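Local coordinates for protein haloacid dehalogenase/epoxide hydrolase family (Corynebacterium glutamicum ATCC 13032, PDB 2PR7) that is of unknown function but belongs to the haloacid dehalogenase-like hydrolases, binds a calcium ion and is probably a hydrolase, at residues Met2-Asp8 / Asp93-Asp99; Ala49-Arg53 / Val64-Glu69. All blocks are in the same frame, centred on the assembly; numbering follows the deposited sequence. Where two conformers were deposited one is given.

How the contacts relate
Both contacts belong to one parallel sheet of the Rossmann-like haloacid dehalogenase fold, whose strands run 63-66, 36-41, 4-7, 94-98, 113-116 across it. Contact 1 pairs two inner strands, 4-7 and 94-98, near the centre of the chain and carries two calcium ligands. Contact 2 seats helix 50-57 against edge strand 63-66 and the short helix 67-70 that follows. Strand 36-41 lies between strands 4-7 and 63-66, so the centres are about 17 Å apart and the nearest atoms about 7 Å, without touching. Along the chain contact 2 is nested inside the loop closed by contact 1: one joins the metal-binding core, the other the sheet's flank.

Contact 1 (Met2-Asp8 / Asp93-Asp99); sequences MRGLIVD and DCVLVDD. With CA (calcium ion), chain C.
I6 and L96 lie on the same face of two parallel strands, and their side chains cross obliquely, I6 CG2 meeting L96 CD1 at 3.6 Å. I6 keeps CG1 anti to its carbonyl carbon (chi1 -55°), which sends CD1 back along the strand to C94 CB, 3.8 Å away. On the reverse face L5 CD1 reaches V97 CG2 at 3.6 Å, while selenomethionine M2, its chain bent, comes at about a right angle across V95, CE lying 3.8 Å from CG2. The backbones are joined by alternating bonds: V95 N and V97 N give to G4 O and I6 O, I6 N and D8 N to V95 O and V97 O. At the start, D93 O takes both R3 N and G4 N. Past the strand ends D8 OD2 at 2.2 Å and D99 OD1 at 2.4 Å bind calcium, their carboxylate planes 48° apart; A10 O and three waters complete the site. D98 OD1 holds one of those waters, while its OD2 forms a salt bridge with K74 and a hydrogen bond with N103. Aspartates at the C-terminal ends of these two strands are consistent with haloacid dehalogenase motifs one and four. Helix 120-131 packs on the face of L5, V95 and V97, helix 77-86 on that of I6, C94 and L96, and strand 36-41 hydrogen-bonds the other edge of strand 4-7.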
HETATM    1  N   MSE A   2       4.903  -0.631 -13.646  1.00 38.64           N
HETATM    2  CA  MSE A   2       4.342  -0.731 -12.276  1.00 34.22           C
HETATM    3  C   MSE A   2       5.512  -0.632 -11.312  1.00 31.35           C
HETATM    4  O   MSE A   2       6.263  -1.600 -11.086  1.00 29.32           O
HETATM    5  CB  MSE A   2       3.560  -2.047 -11.999  1.00 37.14           C
HETATM    6  CG  MSE A   2       1.996  -2.106 -12.277  1.00 28.19           C
HETATM    7 SE   MSE A   2       1.376  -0.730 -13.252  0.75 36.12          SE
HETATM    8  CE  MSE A   2       1.005   0.357 -11.731  1.00 22.96           C
ATOM      9  N   ARG A   3       5.641   0.557 -10.732  1.00 26.27           N
ATOM     10  CA  ARG A   3       6.801   0.962  -9.984  1.00 26.39           C
ATOM     11  C   ARG A   3       6.471   1.284  -8.527  1.00 20.98           C
ATOM     12  O   ARG A   3       7.386   1.434  -7.739  1.00 23.21           O
ATOM     13  CB  ARG A   3       7.350   2.257 -10.608  1.00 26.88           C
ATOM     14  CG  ARG A   3       7.893   2.182 -12.046  1.00 38.69           C
ATOM     15  CD  ARG A   3       8.863   1.036 -12.282  1.00 47.09           C
ATOM     16  NE  ARG A   3       9.792   0.813 -11.177  1.00 51.61           N
ATOM     17  CZ  ARG A   3      10.290  -0.381 -10.843  1.00 56.46           C
ATOM     18  NH1 ARG A   3       9.967  -1.488 -11.510  1.00 58.85           N
ATOM     19  NH2 ARG A   3      11.130  -0.480  -9.827  1.00 62.25           N
ATOM     20  N   GLY A   4       5.200   1.441  -8.188  1.00 18.89           N
ATOM     21  CA  GLY A   4       4.806   1.876  -6.878  1.00 20.05           C
ATOM     22  C   GLY A   4       3.734   0.975  -6.295  1.00 20.33           C
ATOM     23  O   GLY A   4       2.791   0.615  -6.985  1.00 19.64           O
ATOM     24  N   LEU A   5       3.877   0.638  -5.010  1.00 19.50           N
ATOM     25  CA  LEU A   5       2.898  -0.174  -4.253  1.00 18.82           C
ATOM     26  C   LEU A   5       2.417   0.624  -3.063  1.00 19.35           C
ATOM     27  O   LEU A   5       3.212   0.912  -2.130  1.00 20.81           O
ATOM     28  CB  LEU A   5       3.557  -1.474  -3.815  1.00 19.48           C
ATOM     29  CG  LEU A   5       2.773  -2.439  -2.888  1.00 19.15           C
ATOM     30  CD1 LEU A   5       1.409  -2.840  -3.489  1.00 22.23           C
ATOM     31  CD2 LEU A   5       3.639  -3.679  -2.617  1.00 22.97           C
ATOM     32  N   ILE A   6       1.114   0.918  -3.092  1.00 20.07           N
ATOM     33  CA  ILE A   6       0.434   1.737  -2.073  1.00 20.01           C
ATOM     34  C   ILE A   6      -0.507   0.747  -1.346  1.00 18.48           C
ATOM     35  O   ILE A   6      -1.309   0.086  -1.994  1.00 19.67           O
ATOM     36  CB  ILE A   6      -0.334   2.907  -2.655  1.00 20.20           C
ATOM     37  CG1 ILE A   6       0.561   3.810  -3.538  1.00 19.20           C
ATOM     38  CG2 ILE A   6      -1.060   3.680  -1.507  1.00 19.10           C
ATOM     39  CD1 ILE A   6      -0.191   4.927  -4.268  1.00 22.53           C
ATOM     40  N   VAL A   7      -0.335   0.558  -0.042  1.00 18.61           N
ATOM     41  CA  VAL A   7      -1.138  -0.416   0.709  0.50 17.68           C
ATOM     42  C   VAL A   7      -1.779   0.199   1.930  1.00 18.60           C
ATOM     43  O   VAL A   7      -1.235   1.126   2.502  1.00 19.13           O
ATOM     44  CB  VAL A   7      -0.320  -1.630   1.149  0.50 18.79           C
ATOM     45  CG1 VAL A   7       0.575  -2.162  -0.021  0.50 17.29           C
ATOM     46  CG2 VAL A   7       0.529  -1.320   2.339  0.50 22.73           C
ATOM     47  N   ASP A   8      -2.956  -0.310   2.277  1.00 20.49           N
ATOM     48  CA  ASP A   8      -3.617   0.115   3.500  1.00 22.50           C
ATOM     49  C   ASP A   8      -2.956  -0.585   4.638  1.00 22.91           C
ATOM     50  O   ASP A   8      -2.217  -1.552   4.448  1.00 22.25           O
ATOM     51  CB  ASP A   8      -5.126  -0.136   3.497  1.00 25.20           C
ATOM     52  CG  ASP A   8      -5.851   0.718   4.544  1.00 26.05           C
ATOM     53  OD1 ASP A   8      -5.204   1.514   5.313  1.00 29.67           O
ATOM     54  OD2 ASP A   8      -7.035   0.643   4.592  1.00 29.97           O
ATOM     55  N   ASP A  93       1.559   4.888 -12.381  1.00 22.27           N
ATOM     56  CA  ASP A  93       2.580   3.872 -12.185  1.00 22.60           C
ATOM     57  C   ASP A  93       2.420   3.121 -10.868  1.00 21.73           C
ATOM     58  O   ASP A  93       3.260   2.316 -10.470  1.00 20.43           O
ATOM     59  CB  ASP A  93       3.991   4.495 -12.298  1.00 22.83           C
ATOM     60  CG  ASP A  93       4.306   4.915 -13.704  1.00 31.38           C
ATOM     61  OD1 ASP A  93       3.677   4.357 -14.639  1.00 30.80           O
ATOM     62  OD2 ASP A  93       5.148   5.818 -13.881  1.00 35.48           O
ATOM     63  N   CYS A  94       1.336   3.393 -10.168  1.00 19.12           N
ATOM     64  CA  CYS A  94       1.125   2.800  -8.841  1.00 18.49           C
ATOM     65  C   CYS A  94      -0.034   1.844  -8.831  1.00 17.83           C
ATOM     66  O   CYS A  94      -1.062   2.078  -9.521  1.00 19.16           O
ATOM     67  CB  CYS A  94       0.887   3.865  -7.789  1.00 21.31           C
ATOM     68  SG  CYS A  94       2.219   5.075  -7.561  1.00 21.61           S
ATOM     69  N   VAL A  95       0.122   0.843  -7.963  1.00 18.92           N
ATOM     70  CA  VAL A  95      -0.885  -0.123  -7.573  1.00 17.33           C
ATOM     71  C   VAL A  95      -1.397   0.223  -6.166  1.00 19.08           C
ATOM     72  O   VAL A  95      -0.580   0.374  -5.243  1.00 20.45           O
ATOM     73  CB  VAL A  95      -0.319  -1.554  -7.505  1.00 18.13           C
ATOM     74  CG1 VAL A  95      -1.478  -2.523  -7.204  1.00 18.41           C
ATOM     75  CG2 VAL A  95       0.363  -1.969  -8.854  1.00 20.88           C
ATOM     76  N   LEU A  96      -2.704   0.228  -5.949  1.00 19.24           N
ATOM     77  CA  LEU A  96      -3.264   0.366  -4.618  1.00 18.78           C
ATOM     78  C   LEU A  96      -3.802  -0.996  -4.177  1.00 20.11           C
ATOM     79  O   LEU A  96      -4.614  -1.588  -4.921  1.00 21.24           O
ATOM     80  CB  LEU A  96      -4.429   1.356  -4.590  1.00 20.13           C
ATOM     81  CG  LEU A  96      -5.181   1.371  -3.233  1.00 21.59           C
ATOM     82  CD1 LEU A  96      -4.298   2.169  -2.199  1.00 21.80           C
ATOM     83  CD2 LEU A  96      -6.600   1.943  -3.299  1.00 21.48           C
ATOM     84  N   VAL A  97      -3.429  -1.444  -2.991  1.00 18.37           N
ATOM     85  CA  VAL A  97      -4.015  -2.600  -2.418  1.00 16.23           C
ATOM     86  C   VAL A  97      -4.830  -2.160  -1.190  1.00 18.38           C
ATOM     87  O   VAL A  97      -4.289  -1.604  -0.249  1.00 19.94           O
ATOM     88  CB  VAL A  97      -2.921  -3.634  -2.023  1.00 15.19           C
ATOM     89  CG1 VAL A  97      -3.539  -4.885  -1.262  1.00 19.34           C
ATOM     90  CG2 VAL A  97      -2.014  -4.032  -3.215  1.00 17.07           C
ATOM     91  N   ASP A  98      -6.113  -2.477  -1.163  1.00 17.90           N
ATOM     92  CA  ASP A  98      -6.975  -1.964  -0.105  1.00 18.43           C
ATOM     93  C   ASP A  98      -8.152  -2.917   0.064  1.00 19.67           C
ATOM     94  O   ASP A  98      -8.666  -3.494  -0.922  1.00 19.38           O
ATOM     95  CB  ASP A  98      -7.467  -0.564  -0.508  1.00 18.99           C
ATOM     96  CG  ASP A  98      -7.981   0.297   0.664  1.00 22.11           C
ATOM     97  OD1 ASP A  98      -8.982  -0.067   1.306  1.00 23.40           O
ATOM     98  OD2 ASP A  98      -7.435   1.392   0.861  1.00 23.08           O
ATOM     99  N   ASP A  99      -8.609  -3.056   1.301  1.00 17.60           N
ATOM    100  CA  ASP A  99      -9.739  -3.939   1.604  1.00 19.12           C
ATOM    101  C   ASP A  99     -11.114  -3.253   1.414  1.00 17.79           C
ATOM    102  O   ASP A  99     -12.141  -3.876   1.621  1.00 18.56           O
ATOM    103  CB  ASP A  99      -9.637  -4.534   3.015  1.00 21.46           C
ATOM    104  CG  ASP A  99      -9.751  -3.492   4.093  1.00 26.11           C
ATOM    105  OD1 ASP A  99      -9.150  -2.444   3.908  1.00 27.65           O
ATOM    106  OD2 ASP A  99     -10.455  -3.696   5.089  1.00 31.33           O
TER
HETATM  107 CA    CA C 137      -8.528  -0.751   5.450  0.50 24.46          CA
HETATM  108  O   HOH W   1      -9.902   0.254   3.711  1.00 24.69           O
HETATM  109  O   HOH W   2     -10.433  -1.416   7.261  1.00 49.87           O
HETATM  110  O   HOH W   3      -9.677   0.722   7.022  1.00 41.47           O

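Contact 2 (Ala49-Arg53 / Val64-Glu69); sequences AAPIR and VLLSGE
E69 OE2 has two partners, R53 NH2 in a salt bridge and the backbone N of G46. The R53 NH2 to E69 OE2 distance is very short at 2.5 Å, but the angle at hydrogen is only 119°, so as a hydrogen bond it is weak. The guanidinium and carboxylate lie nearly coplanar, 12° apart, with the oxygen at the guanidinium edge. A water also bridges the pair: R53 NE donates to it at 2.8 Å, and it donates to E69 OE1. R53 gets there with an extended start and one bend at chi3 (-65°), and its NH1 bonds G46 O, which further limits rotation of the group. The ion pair thus joins helix 50-57, the helix of a beta-alpha-beta crossover from strand 36-41 to strand 63-66, to helix 67-70, which follows the second strand. Strand 63-66 itself is met by apolar contacts. L66 CD1 lies 3.6 Å from A49 CB, and equally near R53 NH2, while its other methyl, CD2, meets I52 CD1 at 4.1 Å. I52 stands at about a right angle to V64, touching V64 CG1 with its CG2 at 3.7 Å; V64 CG2 instead rests 3.5 Å from I52 O. Both I52 and V64 also touch I39 of strand 36-41, which continues the apolar layer toward the middle of the sheet.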
ATOM      1  N   ALA A  49      -0.957   6.232  16.125  1.00 20.27           N
ATOM      2  CA  ALA A  49      -0.549   5.527  14.914  1.00 18.39           C
ATOM      3  C   ALA A  49       0.924   5.116  14.940  1.00 18.80           C
ATOM      4  O   ALA A  49       1.467   4.705  13.905  1.00 20.48           O
ATOM      5  CB  ALA A  49      -0.843   6.355  13.682  1.00 19.42           C
ATOM      6  N   ALA A  50       1.571   5.201  16.093  1.00 18.97           N
ATOM      7  CA  ALA A  50       3.006   4.843  16.192  1.00 21.58           C
ATOM      8  C   ALA A  50       3.322   3.439  15.637  1.00 22.80           C
ATOM      9  O   ALA A  50       4.357   3.286  14.994  1.00 23.64           O
ATOM     10  CB  ALA A  50       3.594   5.009  17.647  1.00 22.36           C
ATOM     11  N   PRO A  51       2.441   2.439  15.873  1.00 25.96           N
ATOM     12  CA  PRO A  51       2.694   1.122  15.268  1.00 28.44           C
ATOM     13  C   PRO A  51       2.809   1.172  13.763  1.00 26.88           C
ATOM     14  O   PRO A  51       3.599   0.423  13.180  1.00 29.87           O
ATOM     15  CB  PRO A  51       1.469   0.297  15.692  1.00 29.03           C
ATOM     16  CG  PRO A  51       1.032   0.923  16.961  1.00 32.81           C
ATOM     17  CD  PRO A  51       1.221   2.407  16.697  1.00 24.30           C
ATOM     18  N   ILE A  52       2.022   2.036  13.118  1.00 23.64           N
ATOM     19  CA  ILE A  52       2.045   2.121  11.673  1.00 23.28           C
ATOM     20  C   ILE A  52       3.303   2.836  11.236  1.00 23.08           C
ATOM     21  O   ILE A  52       4.049   2.388  10.358  1.00 21.97           O
ATOM     22  CB  ILE A  52       0.815   2.840  11.112  1.00 22.34           C
ATOM     23  CG1 ILE A  52      -0.498   2.313  11.730  1.00 23.14           C
ATOM     24  CG2 ILE A  52       0.842   2.799   9.544  1.00 21.04           C
ATOM     25  CD1 ILE A  52      -1.737   2.945  11.211  1.00 23.54           C
ATOM     26  N   ARG A  53       3.559   3.976  11.862  1.00 22.07           N
ATOM     27  CA  ARG A  53       4.737   4.769  11.522  1.00 24.15           C
ATOM     28  C   ARG A  53       6.059   4.019  11.699  1.00 23.06           C
ATOM     29  O   ARG A  53       7.010   4.279  10.964  1.00 23.88           O
ATOM     30  CB  ARG A  53       4.744   6.035  12.378  1.00 23.84           C
ATOM     31  CG  ARG A  53       5.659   7.127  11.889  1.00 30.04           C
ATOM     32  CD  ARG A  53       5.458   8.385  12.728  1.00 29.39           C
ATOM     33  NE  ARG A  53       4.116   8.989  12.596  1.00 31.47           N
ATOM     34  CZ  ARG A  53       3.133   8.942  13.507  1.00 33.06           C
ATOM     35  NH1 ARG A  53       3.256   8.329  14.704  1.00 28.57           N
ATOM     36  NH2 ARG A  53       2.005   9.550  13.216  1.00 31.31           N
ATOM     37  N   VAL A  64       4.945   6.261   5.235  1.00 18.56           N
ATOM     38  CA  VAL A  64       3.646   6.087   5.839  1.00 19.19           C
ATOM     39  C   VAL A  64       2.914   7.433   5.773  1.00 19.78           C
ATOM     40  O   VAL A  64       3.436   8.468   6.242  1.00 20.38           O
ATOM     41  CB  VAL A  64       3.802   5.611   7.314  1.00 18.24           C
ATOM     42  CG1 VAL A  64       2.492   5.761   8.089  1.00 19.79           C
ATOM     43  CG2 VAL A  64       4.302   4.149   7.390  1.00 21.63           C
ATOM     44  N   LEU A  65       1.713   7.406   5.212  1.00 18.56           N
ATOM     45  CA  LEU A  65       0.839   8.578   5.109  1.00 18.98           C
ATOM     46  C   LEU A  65      -0.490   8.282   5.811  1.00 20.87           C
ATOM     47  O   LEU A  65      -1.124   7.257   5.535  1.00 19.74           O
ATOM     48  CB  LEU A  65       0.538   8.973   3.641  1.00 19.92           C
ATOM     49  CG  LEU A  65       1.701   9.527   2.827  1.00 21.82           C
ATOM     50  CD1 LEU A  65       1.188   9.926   1.421  1.00 23.79           C
ATOM     51  CD2 LEU A  65       2.351  10.682   3.525  1.00 28.29           C
ATOM     52  N   LEU A  66      -0.932   9.178   6.708  1.00 18.45           N
ATOM     53  CA  LEU A  66      -2.136   8.971   7.500  1.00 18.60           C
ATOM     54  C   LEU A  66      -3.078  10.128   7.232  1.00 16.80           C
ATOM     55  O   LEU A  66      -2.682  11.312   7.347  1.00 16.89           O
ATOM     56  CB  LEU A  66      -1.768   8.955   8.979  1.00 17.98           C
ATOM     57  CG  LEU A  66      -0.726   7.868   9.310  1.00 20.54           C
ATOM     58  CD1 LEU A  66       0.043   7.992  10.642  1.00 23.44           C
ATOM     59  CD2 LEU A  66      -1.371   6.456   9.207  1.00 29.35           C
ATOM     60  N   SER A  67      -4.310   9.814   6.856  1.00 17.66           N
ATOM     61  CA  SER A  67      -5.284  10.847   6.508  1.00 19.42           C
ATOM     62  C   SER A  67      -5.407  11.971   7.567  1.00 19.31           C
ATOM     63  O   SER A  67      -5.540  13.124   7.202  1.00 20.77           O
ATOM     64  CB  SER A  67      -6.639  10.205   6.286  1.00 19.41           C
ATOM     65  OG  SER A  67      -7.112   9.579   7.464  1.00 20.25           O
ATOM     66  N   GLY A  68      -5.371  11.637   8.854  1.00 17.22           N
ATOM     67  CA  GLY A  68      -5.531  12.644   9.901  1.00 17.34           C
ATOM     68  C   GLY A  68      -4.416  13.679   9.913  1.00 17.56           C
ATOM     69  O   GLY A  68      -4.549  14.725  10.546  1.00 19.09           O
ATOM     70  N   GLU A  69      -3.289  13.341   9.299  1.00 18.44           N
ATOM     71  CA  GLU A  69      -2.126  14.212   9.178  1.00 17.82           C
ATOM     72  C   GLU A  69      -2.106  14.904   7.816  1.00 20.30           C
ATOM     73  O   GLU A  69      -1.616  16.009   7.700  1.00 22.19           O
ATOM     74  CB  GLU A  69      -0.841  13.400   9.415  1.00 19.26           C
ATOM     75  CG  GLU A  69      -0.763  12.771  10.796  1.00 22.36           C
ATOM     76  CD  GLU A  69       0.408  11.833  10.997  1.00 21.55           C
ATOM     77  OE1 GLU A  69       1.288  11.704  10.091  1.00 22.96           O
ATOM     78  OE2 GLU A  69       0.459  11.216  12.088  1.00 19.36           O
TER
HETATM   79  O   HOH W   4       3.364  10.268  10.166  1.00 43.89           O